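Local coordinates for exonuclease (Laribacter hongkongensis, PDB 3SYY), which digests double-stranded DNA with strict 5'-to-3' polarity, probably by magnesium-dependent hydrolysis as in related lambda-exonuclease-like PDDEXK nucleases, at residues Gly14-Ser19 with Ala95-Ser100; Glu42-Arg47 with Ala189-Glu194; Gly146-Asp151 with Ile170-Ala175; Ile89-Ile94 with Gln141-Gly146. All blocks are in the same frame, centred on the assembly; numbering follows the deposited sequence.

Interaction 1. Residues Gly14-Ser19 with Ala95-Ser100; sequences GKVTAS and AGFGAS
V16 and F97 stand side by side on the same face of a small mixed sheet, paired in parallel register where strand 16-17 borders strand 97-99. The two side chains meet at a slant: V16 CG1 comes obliquely to one corner of the ring, 3.8 Å from F97 CD2, because CG1 is turned away from the backbone N (chi1 173°). V16 O, by contrast, lies at the ring's edge, in its plane. Helix 174-205 covers this face through F187 and L188 on V16 and V184 and L188 on F97, a setting that suits a branched aliphatic beside a flat aromatic.

The backbones are joined by three bonds in parallel-sheet fashion. V16 N donates to G96 O at 3.0 Å, and V16 O takes the N-H of G98 almost along the C=O axis. A18 N to G98 O, bent to 129°, is weak. G96 has positive phi, which glycine tolerates easily, and K15 lays CB and CG against its carbonyl before its extended chain carries NZ off to D90 and the carbonyl of A11. Strand 97-99 leads into S100, a ligand of magnesium, and the side chain of A18 lies about 7 Å from a bound magnesium. Small residues suit the close approach at this end, where A18 CB meets A99 CB at 3.7 Å.

Interaction 2. Residues Glu42-Arg47 with Ala189-Glu194; sequences ELICQR and AELEAE
Two helices, 34-49 and 174-205, pack here at a crossing angle of -45°, their local axes 10.0 Å apart, and the side chain of L191 enters a hole formed by M40, L43, I44 and R47. L191 CD1 presses on I44 CG1 at 3.3 Å, tighter than ordinary carbon contact, as the two side chains slide past each other in opposite directions. L191 CD2 meets L43 CB at 3.8 Å, the two side chains crossing at about a right angle, and also lies over one face of the R47 guanidinium, toward its rim.

At the margin, R47 uses its long straight chain to bring NH1 to E192 OE1, 3.3 Å away. The carboxylate oxygen lies in the guanidinium plane and receives the N-H on its anti lone pair, the two planes being 60° apart. A water joins R47 NH2 to the same OE1, while R47 NE bonds to G14 O. On the other flank I44 CD1 touches E194 CG at 3.6 Å, and E194 turns its carboxylate to K126 of the second subunit.

Leucine and isoleucine thus fill the interface while charged residues border it. The salt bridge is long but backed by a water, and the bond to G14 O helps fix the guanidinium beneath the leucine methyl.

Interaction 3. Residues Gly146-Asp151 with Ile170-Ala175; sequences GRQWCD and IERDDA
R172 makes two hydrogen bonds to the facing chain, where the beta hairpin of strands 149-155 and 165-171 has its open end. Its NH1 donates to R147 O at 2.8 Å, with the oxygen in the guanidinium plane, and its backbone N donates to Q148 O, also 2.8 Å, from above the plane of that carbonyl. The side chain reaches R147 because CG lies opposite the backbone N (chi1 -178°) and the chain runs straight out to NE. Within its own segment R172 NE forms a salt bridge with D174 OD2, 2.8 Å away, which accepts on its syn lone pair. Held at NE and NH1, the guanidinium has its rotation fixed, and arginine suits the place because it can serve a carbonyl and a carboxylate from one flat group.

Next comes the antiparallel pairing of the hairpin strands. C150 and I170 form a hydrogen-bonded pair, with C150 N to I170 O at 2.9 Å and I170 N to C150 O at 2.8 Å. W149 and E171 form the adjoining non-hydrogen-bonded pair, where W149 CA comes 3.2 Å from I170 O.

Farther out, C150 and I170 turn to the face covered by helix 132-145, both touching M138. C150 is compact enough to fit between M138 and the side chains of L110 and E112 on strand 109-114; E112 is a magnesium ligand. W149 and E171 occupy the other face; the indole takes a cation-pi contact from R169. E171 folds back at chi2 (-66°), which brings E171 OE2 to 4.0 Å from W149 CB.

Interaction 4. Residues Ile89-Ile94 with Gln141-Gly146; sequences IDHPTI and QMACTG
C144 and I89 bring the C-terminal end of helix 132-145 against strand 89-90, the edge strand of the small mixed sheet, and the turn that follows it. The contact is mainly one of van der Waals packing.

Among these packing contacts, I89 CG2 rests 4.0 Å from T145 CG2, the two side chains crossing at about a right angle, and also lies 3.6 Å from C144 O. P92 CD sits 3.5 Å from C144 O, a carbonyl of the last turn. Beta-branched residues suit both positions: I89 offers two branches to the helix end, while T145 gives its methyl to I89 and turns its hydroxyl back to the helix.

The sulfur of C144 makes the second kind of contact. SG lies 3.8 Å from both CA and CB of H91 and 5.1 Å from the ring centroid, 77° off the ring normal, hence at the edge. Cysteine is slim enough to fit against this backbone. The ring of H91 is held between P92 CD on one face and I94 CD1 on the opposite face, and it also meets the ring of F97 on the neighbouring strand.

The hydrogen bonds within these segments belong to the helix. T145 OG1, which also accepts from R147 N just past the helix end, lies between the backbone N and carbonyl carbon (chi1 50°). This lets it donate to Q141 O at 2.7 Å; T145 N reaches the same oxygen from the opposite face of its plane.

Interaction 1 is the buried one, interactions 2 and 4 are partly buried, and interaction 3 lies at the surface. Interactions 1 and 4 share the three-stranded sheet: one pairs its strands by backbone bonds, the other sets a helix end against its edge through apolar and sulfur contacts, and the K15-D90 salt bridge joins them. Interactions 3 and 4 share G146, and M142 packs against W149 and I170 of the hairpin. Interaction 2 adjoins interaction 1 through G14, bonded to Q46 and R47, and shares helix 174-205 with interaction 3. R47-E192 bridges two helices in interaction 2, whereas the arginine of interaction 3 crosses to a carbonyl, its carboxylate partner D174 lying on its own segment.

Interaction 1. Residues Gly14-Ser19 with Ala95-Ser100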
loop_
_atom_site.group_PDB
_atom_site.type_symbol
_atom_site.label_atom_id
_atom_site.label_comp_id
_atom_site.label_asym_id
_atom_site.label_seq_id
_atom_site.Cartn_x
_atom_site.Cartn_y
_atom_site.Cartn_z
ATOM N N GLY A 14 24.561 7.099 -5.219
ATOM C CA GLY A 14 25.491 6.129 -4.686
ATOM C C GLY A 14 26.025 6.389 -3.286
ATOM O O GLY A 14 26.797 5.595 -2.782
ATOM N N LYS A 15 25.601 7.477 -2.634
ATOM C CA LYS A 15 26.156 7.825 -1.305
ATOM C C LYS A 15 25.220 7.437 -0.182
ATOM O O LYS A 15 24.002 7.450 -0.345
ATOM C CB LYS A 15 26.449 9.327 -1.201
ATOM C CG LYS A 15 27.540 9.820 -2.136
ATOM C CD LYS A 15 27.783 11.333 -1.951
ATOM C CE LYS A 15 28.862 11.806 -2.849
ATOM N NZ LYS A 15 28.896 13.299 -2.855
ATOM N N VAL A 16 25.793 7.060 0.958
ATOM C CA VAL A 16 25.061 6.975 2.186
ATOM C C VAL A 16 24.747 8.423 2.613
ATOM O O VAL A 16 25.643 9.269 2.627
ATOM C CB VAL A 16 25.855 6.267 3.264
ATOM C CG1 VAL A 16 25.125 6.328 4.612
ATOM C CG2 VAL A 16 26.079 4.796 2.855
ATOM N N THR A 17 23.477 8.709 2.910
ATOM C CA THR A 17 23.138 10.064 3.354
ATOM C C THR A 17 22.678 10.047 4.807
ATOM O O THR A 17 22.242 9.020 5.339
ATOM C CB THR A 17 22.077 10.730 2.468
ATOM O OG1 THR A 17 20.920 9.870 2.408
ATOM C CG2 THR A 17 22.609 10.995 1.057
ATOM N N ALA A 18 22.783 11.199 5.465
ATOM C CA ALA A 18 22.401 11.305 6.872
ATOM C C ALA A 18 20.940 10.821 7.109
ATOM O O ALA A 18 20.650 10.192 8.105
ATOM C CB ALA A 18 22.532 12.795 7.332
ATOM N N SER A 19 20.054 11.122 6.177
ATOM C CA SER A 19 18.630 10.761 6.339
ATOM C C SER A 19 18.399 9.244 6.336
ATOM O O SER A 19 17.323 8.778 6.700
ATOM C CB SER A 19 17.797 11.424 5.252
ATOM O OG SER A 19 18.309 11.062 3.985
ATOM N N ALA A 95 34.745 8.624 2.314
ATOM C CA ALA A 95 34.269 8.844 0.960
ATOM C C ALA A 95 32.899 8.139 0.790
ATOM O O ALA A 95 32.676 7.088 1.399
ATOM C CB ALA A 95 35.289 8.272 -0.050
ATOM N N GLY A 96 32.025 8.748 -0.020
ATOM C CA GLY A 96 30.694 8.206 -0.374
ATOM C C GLY A 96 29.657 8.398 0.733
ATOM O O GLY A 96 28.724 7.594 0.878
ATOM N N PHE A 97 29.834 9.464 1.527
ATOM C CA PHE A 97 29.007 9.699 2.727
ATOM C C PHE A 97 28.845 11.202 2.893
ATOM O O PHE A 97 29.834 11.956 2.825
ATOM C CB PHE A 97 29.712 9.082 3.927
ATOM C CG PHE A 97 28.977 9.142 5.283
ATOM C CD1 PHE A 97 29.746 9.164 6.462
ATOM C CD2 PHE A 97 27.580 9.101 5.411
ATOM C CE1 PHE A 97 29.162 9.166 7.751
ATOM C CE2 PHE A 97 26.970 9.098 6.689
ATOM C CZ PHE A 97 27.736 9.119 7.869
ATOM N N GLY A 98 27.605 11.626 3.115
ATOM C CA GLY A 98 27.332 13.041 3.177
ATOM C C GLY A 98 26.045 13.371 3.888
ATOM O O GLY A 98 25.273 12.477 4.297
ATOM N N ALA A 99 25.809 14.675 4.054
ATOM C CA ALA A 99 24.643 15.109 4.846
ATOM C C ALA A 99 24.107 16.400 4.273
ATOM O O ALA A 99 24.874 17.229 3.770
ATOM C CB ALA A 99 25.023 15.313 6.337
ATOM N N SER A 100 22.786 16.576 4.371
ATOM C CA SER A 100 22.176 17.730 3.808
ATOM C C SER A 100 21.329 18.436 4.893
ATOM O O SER A 100 20.095 18.266 4.932
ATOM C CB SER A 100 21.311 17.298 2.631
ATOM O OG SER A 100 20.895 18.437 1.922
#

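Interaction 2. Residues Glu42-Arg47 with Ala189-Glu194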
loop_
_atom_site.group_PDB
_atom_site.type_symbol
_atom_site.label_atom_id
_atom_site.label_comp_id
_atom_site.label_asym_id
_atom_site.label_seq_id
_atom_site.Cartn_x
_atom_site.Cartn_y
_atom_site.Cartn_z
ATOM N N GLU A 42 19.647 -0.648 -2.740
ATOM C CA GLU A 42 19.363 0.594 -3.415
ATOM C C GLU A 42 20.651 1.285 -3.882
ATOM O O GLU A 42 20.714 1.835 -4.994
ATOM C CB GLU A 42 18.689 1.598 -2.439
ATOM C CG GLU A 42 17.201 1.663 -2.413
ATOM C CD GLU A 42 16.745 2.643 -1.312
ATOM O OE1 GLU A 42 16.276 2.161 -0.272
ATOM O OE2 GLU A 42 16.941 3.852 -1.506
ATOM N N LEU A 43 21.641 1.350 -2.999
ATOM C CA LEU A 43 22.892 2.052 -3.348
ATOM C C LEU A 43 23.711 1.247 -4.412
ATOM O O LEU A 43 24.337 1.837 -5.298
ATOM C CB LEU A 43 23.702 2.274 -2.092
ATOM C CG LEU A 43 23.012 3.207 -1.073
ATOM C CD1 LEU A 43 24.027 3.591 0.003
ATOM C CD2 LEU A 43 22.547 4.426 -1.760
ATOM N N ILE A 44 23.673 -0.079 -4.328
ATOM C CA ILE A 44 24.328 -0.926 -5.380
ATOM C C ILE A 44 23.756 -0.600 -6.746
ATOM O O ILE A 44 24.504 -0.288 -7.696
ATOM C CB ILE A 44 24.225 -2.422 -5.072
ATOM C CG1 ILE A 44 25.094 -2.726 -3.862
ATOM C CG2 ILE A 44 24.648 -3.281 -6.331
ATOM C CD1 ILE A 44 24.795 -4.058 -3.184
ATOM N N CYS A 45 22.424 -0.606 -6.850
ATOM C CA CYS A 45 21.795 -0.325 -8.119
ATOM C C CYS A 45 22.080 1.111 -8.606
ATOM O O CYS A 45 22.233 1.344 -9.790
ATOM C CB CYS A 45 20.271 -0.647 -8.093
ATOM S SG CYS A 45 19.976 -2.385 -7.633
ATOM N N GLN A 46 22.109 2.095 -7.695
ATOM C CA GLN A 46 22.458 3.451 -8.109
ATOM C C GLN A 46 23.875 3.520 -8.703
ATOM O O GLN A 46 24.072 4.121 -9.720
ATOM C CB GLN A 46 22.367 4.430 -6.913
ATOM C CG GLN A 46 20.911 4.740 -6.526
ATOM C CD GLN A 46 20.777 5.731 -5.345
ATOM O OE1 GLN A 46 21.719 6.412 -4.975
ATOM N NE2 GLN A 46 19.612 5.741 -4.730
ATOM N N ARG A 47 24.831 2.899 -8.042
ATOM C CA ARG A 47 26.225 2.949 -8.495
ATOM C C ARG A 47 26.394 2.203 -9.820
ATOM O O ARG A 47 27.067 2.690 -10.710
ATOM C CB ARG A 47 27.149 2.406 -7.429
ATOM C CG ARG A 47 27.310 3.409 -6.294
ATOM C CD ARG A 47 28.355 2.917 -5.310
ATOM N NE ARG A 47 28.441 3.759 -4.109
ATOM C CZ ARG A 47 29.546 3.926 -3.390
ATOM N NH1 ARG A 47 30.688 3.309 -3.733
ATOM N NH2 ARG A 47 29.502 4.681 -2.293
ATOM N N ALA A 189 32.071 -0.440 3.024
ATOM C CA ALA A 189 33.077 -1.450 2.605
ATOM C C ALA A 189 32.368 -2.605 1.889
ATOM O O ALA A 189 32.833 -3.044 0.823
ATOM C CB ALA A 189 33.872 -1.951 3.837
ATOM N N GLU A 190 31.232 -3.043 2.440
ATOM C CA GLU A 190 30.429 -4.129 1.887
ATOM C C GLU A 190 29.813 -3.755 0.583
ATOM O O GLU A 190 29.845 -4.556 -0.365
ATOM C CB GLU A 190 29.330 -4.601 2.828
ATOM C CG GLU A 190 29.836 -5.216 4.113
ATOM C CD GLU A 190 28.703 -5.301 5.149
ATOM O OE1 GLU A 190 28.965 -5.083 6.348
ATOM O OE2 GLU A 190 27.550 -5.542 4.751
ATOM N N LEU A 191 29.272 -2.539 0.522
ATOM C CA LEU A 191 28.763 -1.963 -0.725
ATOM C C LEU A 191 29.795 -1.941 -1.864
ATOM O O LEU A 191 29.521 -2.404 -2.992
ATOM C CB LEU A 191 28.191 -0.556 -0.446
ATOM C CG LEU A 191 27.833 0.369 -1.583
ATOM C CD1 LEU A 191 26.757 -0.289 -2.384
ATOM C CD2 LEU A 191 27.231 1.670 -0.969
ATOM N N GLU A 192 30.970 -1.394 -1.600
ATOM C CA GLU A 192 31.997 -1.326 -2.624
ATOM C C GLU A 192 32.535 -2.715 -3.068
ATOM O O GLU A 192 32.745 -2.963 -4.278
ATOM C CB GLU A 192 33.091 -0.418 -2.151
ATOM C CG GLU A 192 32.647 0.996 -2.335
ATOM C CD GLU A 192 33.493 1.954 -1.565
ATOM O OE1 GLU A 192 33.354 3.160 -1.851
ATOM O OE2 GLU A 192 34.286 1.521 -0.693
ATOM N N ALA A 193 32.687 -3.615 -2.104
ATOM C CA ALA A 193 33.075 -4.993 -2.399
ATOM C C ALA A 193 32.021 -5.693 -3.228
ATOM O O ALA A 193 32.343 -6.458 -4.143
ATOM C CB ALA A 193 33.309 -5.771 -1.116
ATOM N N GLU A 194 30.748 -5.466 -2.899
ATOM C CA GLU A 194 29.718 -6.125 -3.655
ATOM C C GLU A 194 29.726 -5.701 -5.120
ATOM O O GLU A 194 29.572 -6.546 -6.011
ATOM C CB GLU A 194 28.365 -6.016 -2.983
ATOM C CG GLU A 194 27.304 -6.638 -3.784
ATOM C CD GLU A 194 26.523 -7.703 -3.012
ATOM O OE1 GLU A 194 26.641 -7.816 -1.775
ATOM O OE2 GLU A 194 25.780 -8.421 -3.679
HETATM O O HOH W 1 32.082 5.298 -1.245
#

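Interaction 3. Residues Gly146-Asp151 with Ile170-Ala175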
loop_
_atom_site.group_PDB
_atom_site.type_symbol
_atom_site.label_atom_id
_atom_site.label_comp_id
_atom_site.label_asym_id
_atom_site.label_seq_id
_atom_site.Cartn_x
_atom_site.Cartn_y
_atom_site.Cartn_z
ATOM N N GLY A 146 31.202 19.259 10.987
ATOM C CA GLY A 146 32.007 19.732 12.115
ATOM C C GLY A 146 31.237 20.626 13.089
ATOM O O GLY A 146 31.829 21.222 14.011
ATOM N N ARG A 147 29.911 20.723 12.929
ATOM C CA ARG A 147 29.141 21.601 13.825
ATOM C C ARG A 147 28.879 21.016 15.178
ATOM O O ARG A 147 29.066 19.805 15.414
ATOM C CB ARG A 147 27.854 22.081 13.171
ATOM C CG ARG A 147 28.129 22.801 11.895
ATOM C CD ARG A 147 28.030 24.290 12.102
ATOM N NE ARG A 147 28.476 25.015 10.923
ATOM C CZ ARG A 147 28.050 26.230 10.596
ATOM N NH1 ARG A 147 27.108 26.814 11.324
ATOM N NH2 ARG A 147 28.528 26.841 9.529
ATOM N N GLN A 148 28.457 21.895 16.090
ATOM C CA GLN A 148 28.418 21.593 17.518
ATOM C C GLN A 148 26.999 21.291 18.059
ATOM O O GLN A 148 26.844 20.636 19.075
ATOM C CB GLN A 148 29.063 22.770 18.305
ATOM C CG GLN A 148 30.553 22.956 18.000
ATOM C CD GLN A 148 31.380 21.672 18.225
ATOM O OE1 GLN A 148 32.048 21.206 17.314
ATOM N NE2 GLN A 148 31.306 21.094 19.428
ATOM N N TRP A 149 25.961 21.758 17.364
ATOM C CA TRP A 149 24.561 21.401 17.735
ATOM C C TRP A 149 23.656 21.543 16.534
ATOM O O TRP A 149 24.015 22.156 15.542
ATOM C CB TRP A 149 24.021 22.334 18.858
ATOM C CG TRP A 149 24.270 23.806 18.583
ATOM C CD1 TRP A 149 25.337 24.579 19.050
ATOM C CD2 TRP A 149 23.450 24.703 17.813
ATOM N NE1 TRP A 149 25.215 25.877 18.608
ATOM C CE2 TRP A 149 24.059 25.991 17.876
ATOM C CE3 TRP A 149 22.221 24.565 17.138
ATOM C CZ2 TRP A 149 23.524 27.095 17.233
ATOM C CZ3 TRP A 149 21.694 25.672 16.495
ATOM C CH2 TRP A 149 22.339 26.922 16.557
ATOM N N CYS A 150 22.434 21.038 16.664
ATOM C CA CYS A 150 21.437 21.160 15.589
ATOM C C CYS A 150 20.116 21.387 16.305
ATOM O O CYS A 150 19.774 20.678 17.231
ATOM C CB CYS A 150 21.336 19.869 14.791
ATOM S SG CYS A 150 20.115 19.981 13.431
ATOM N N ASP A 151 19.415 22.422 15.884
ATOM C CA ASP A 151 18.082 22.708 16.417
ATOM C C ASP A 151 17.095 21.895 15.553
ATOM O O ASP A 151 17.038 22.049 14.345
ATOM C CB ASP A 151 17.793 24.193 16.237
ATOM C CG ASP A 151 18.260 25.037 17.465
ATOM O OD1 ASP A 151 18.497 24.440 18.540
ATOM O OD2 ASP A 151 18.425 26.263 17.315
ATOM N N ILE A 170 19.816 19.722 19.847
ATOM C CA ILE A 170 20.504 18.440 20.021
ATOM C C ILE A 170 21.993 18.738 19.924
ATOM O O ILE A 170 22.479 19.194 18.872
ATOM C CB ILE A 170 20.079 17.402 18.925
ATOM C CG1 ILE A 170 18.541 17.205 18.940
ATOM C CG2 ILE A 170 20.867 16.073 19.122
ATOM C CD1 ILE A 170 17.938 16.539 20.272
ATOM N N GLU A 171 22.702 18.527 21.028
ATOM C CA GLU A 171 24.139 18.816 21.096
ATOM C C GLU A 171 24.925 17.684 20.429
ATOM O O GLU A 171 24.573 16.520 20.602
ATOM C CB GLU A 171 24.587 18.911 22.579
ATOM C CG GLU A 171 23.968 20.094 23.388
ATOM C CD GLU A 171 24.425 21.466 22.893
ATOM O OE1 GLU A 171 23.585 22.377 22.859
ATOM O OE2 GLU A 171 25.604 21.653 22.493
ATOM N N ARG A 172 25.995 18.022 19.716
ATOM C CA ARG A 172 26.985 17.020 19.209
ATOM C C ARG A 172 27.321 15.916 20.218
ATOM O O ARG A 172 27.695 16.217 21.354
ATOM C CB ARG A 172 28.270 17.734 18.791
ATOM C CG ARG A 172 29.338 16.812 18.211
ATOM C CD ARG A 172 30.516 17.596 17.673
ATOM N NE ARG A 172 31.378 16.722 16.887
ATOM C CZ ARG A 172 31.536 16.802 15.574
ATOM N NH1 ARG A 172 30.943 17.750 14.887
ATOM N NH2 ARG A 172 32.332 15.932 14.948
ATOM N N ASP A 173 27.170 14.644 19.823
ATOM C CA ASP A 173 27.544 13.509 20.678
ATOM C C ASP A 173 28.702 12.757 19.970
ATOM O O ASP A 173 28.476 11.988 19.012
ATOM C CB ASP A 173 26.355 12.585 20.898
ATOM C CG ASP A 173 26.662 11.426 21.832
ATOM O OD1 ASP A 173 27.841 11.128 22.095
ATOM O OD2 ASP A 173 25.712 10.801 22.341
ATOM N N ASP A 174 29.928 12.995 20.426
ATOM C CA ASP A 174 31.107 12.362 19.802
ATOM C C ASP A 174 31.128 10.835 19.894
ATOM O O ASP A 174 31.582 10.181 18.963
ATOM C CB ASP A 174 32.426 12.980 20.327
ATOM C CG ASP A 174 32.685 14.361 19.757
ATOM O OD1 ASP A 174 33.401 15.147 20.399
ATOM O OD2 ASP A 174 32.188 14.672 18.656
ATOM N N ALA A 175 30.620 10.265 20.978
ATOM C CA ALA A 175 30.509 8.812 21.067
ATOM C C ALA A 175 29.573 8.231 20.027
ATOM O O ALA A 175 29.918 7.212 19.381
ATOM C CB ALA A 175 30.076 8.370 22.458
#

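Interaction 4. Residues Ile89-Ile94 with Gln141-Gly146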
loop_
_atom_site.group_PDB
_atom_site.type_symbol
_atom_site.label_atom_id
_atom_site.label_comp_id
_atom_site.label_asym_id
_atom_site.label_seq_id
_atom_site.Cartn_x
_atom_site.Cartn_y
_atom_site.Cartn_z
ATOM N N ILE A 89 26.915 18.201 2.016
ATOM C CA ILE A 89 28.250 18.353 2.563
ATOM C C ILE A 89 28.839 16.968 2.731
ATOM O O ILE A 89 28.316 16.149 3.490
ATOM C CB ILE A 89 28.192 19.017 3.976
ATOM C CG1 ILE A 89 27.408 20.344 3.929
ATOM C CG2 ILE A 89 29.605 19.208 4.580
ATOM C CD1 ILE A 89 28.054 21.359 3.064
ATOM N N ASP A 90 29.950 16.705 2.052
ATOM C CA ASP A 90 30.611 15.404 2.197
ATOM C C ASP A 90 31.286 15.226 3.562
ATOM O O ASP A 90 31.754 16.198 4.183
ATOM C CB ASP A 90 31.560 15.183 1.001
ATOM C CG ASP A 90 30.794 15.066 -0.313
ATOM O OD1 ASP A 90 29.830 14.260 -0.417
ATOM O OD2 ASP A 90 31.111 15.800 -1.248
ATOM N N HIS A 91 31.301 14.007 4.070
ATOM C CA HIS A 91 31.980 13.751 5.319
ATOM C C HIS A 91 33.453 14.123 5.084
ATOM O O HIS A 91 33.973 13.927 3.974
ATOM C CB HIS A 91 31.827 12.299 5.723
ATOM C CG HIS A 91 32.480 11.958 7.021
ATOM N ND1 HIS A 91 31.786 11.861 8.218
ATOM C CD2 HIS A 91 33.775 11.680 7.312
ATOM C CE1 HIS A 91 32.628 11.538 9.185
ATOM N NE2 HIS A 91 33.838 11.404 8.657
ATOM N N PRO A 92 34.091 14.764 6.078
ATOM C CA PRO A 92 35.482 15.219 5.814
ATOM C C PRO A 92 36.474 14.091 5.387
ATOM O O PRO A 92 37.357 14.361 4.582
ATOM C CB PRO A 92 35.903 15.898 7.141
ATOM C CG PRO A 92 34.908 15.439 8.182
ATOM C CD PRO A 92 33.604 15.194 7.396
ATOM N N THR A 93 36.292 12.857 5.877
ATOM C CA THR A 93 37.215 11.736 5.608
ATOM C C THR A 93 36.621 10.391 5.068
ATOM O O THR A 93 37.360 9.514 4.553
ATOM C CB THR A 93 38.034 11.422 6.858
ATOM O OG1 THR A 93 37.157 10.920 7.867
ATOM C CG2 THR A 93 38.758 12.709 7.364
ATOM N N ILE A 94 35.313 10.203 5.207
ATOM C CA ILE A 94 34.698 8.958 4.717
ATOM C C ILE A 94 34.102 9.193 3.336
ATOM O O ILE A 94 33.099 9.915 3.164
ATOM C CB ILE A 94 33.649 8.402 5.684
ATOM C CG1 ILE A 94 34.262 8.195 7.061
ATOM C CG2 ILE A 94 33.009 7.094 5.081
ATOM C CD1 ILE A 94 33.268 7.755 8.167
ATOM N N GLN A 141 24.766 14.790 10.480
ATOM C CA GLN A 141 24.930 16.118 9.886
ATOM C C GLN A 141 26.075 16.882 10.615
ATOM O O GLN A 141 26.906 17.534 9.964
ATOM C CB GLN A 141 23.627 16.919 10.016
ATOM C CG GLN A 141 22.567 16.588 9.011
ATOM C CD GLN A 141 21.172 17.070 9.475
ATOM O OE1 GLN A 141 20.176 16.913 8.761
ATOM N NE2 GLN A 141 21.122 17.674 10.645
ATOM N N MET A 142 26.120 16.733 11.936
ATOM C CA MET A 142 27.216 17.292 12.770
ATOM C C MET A 142 28.589 16.661 12.428
ATOM O O MET A 142 29.587 17.379 12.253
ATOM C CB MET A 142 26.868 17.163 14.246
ATOM C CG MET A 142 25.839 18.237 14.618
ATOM S SD MET A 142 25.409 18.311 16.359
ATOM C CE MET A 142 24.059 17.163 16.556
ATOM N N ALA A 143 28.591 15.339 12.255
ATOM C CA ALA A 143 29.772 14.593 11.761
ATOM C C ALA A 143 30.304 15.144 10.470
ATOM O O ALA A 143 31.527 15.405 10.352
ATOM C CB ALA A 143 29.463 13.140 11.610
ATOM N N CYS A 144 29.419 15.348 9.498
ATOM C CA CYS A 144 29.846 15.851 8.201
ATOM C C CYS A 144 30.308 17.300 8.164
ATOM O O CYS A 144 31.185 17.656 7.358
ATOM C CB CYS A 144 28.790 15.646 7.142
ATOM S SG CYS A 144 28.495 13.880 6.780
ATOM N N THR A 145 29.723 18.145 9.006
ATOM C CA THR A 145 29.984 19.566 8.908
ATOM C C THR A 145 30.949 20.056 9.956
ATOM O O THR A 145 31.383 21.194 9.865
ATOM C CB THR A 145 28.705 20.425 9.144
ATOM O OG1 THR A 145 28.076 19.983 10.363
ATOM C CG2 THR A 145 27.750 20.359 7.925
ATOM N N GLY A 146 31.202 19.259 10.987
ATOM C CA GLY A 146 32.007 19.732 12.115
ATOM C C GLY A 146 31.237 20.626 13.089
ATOM O O GLY A 146 31.829 21.222 14.011
#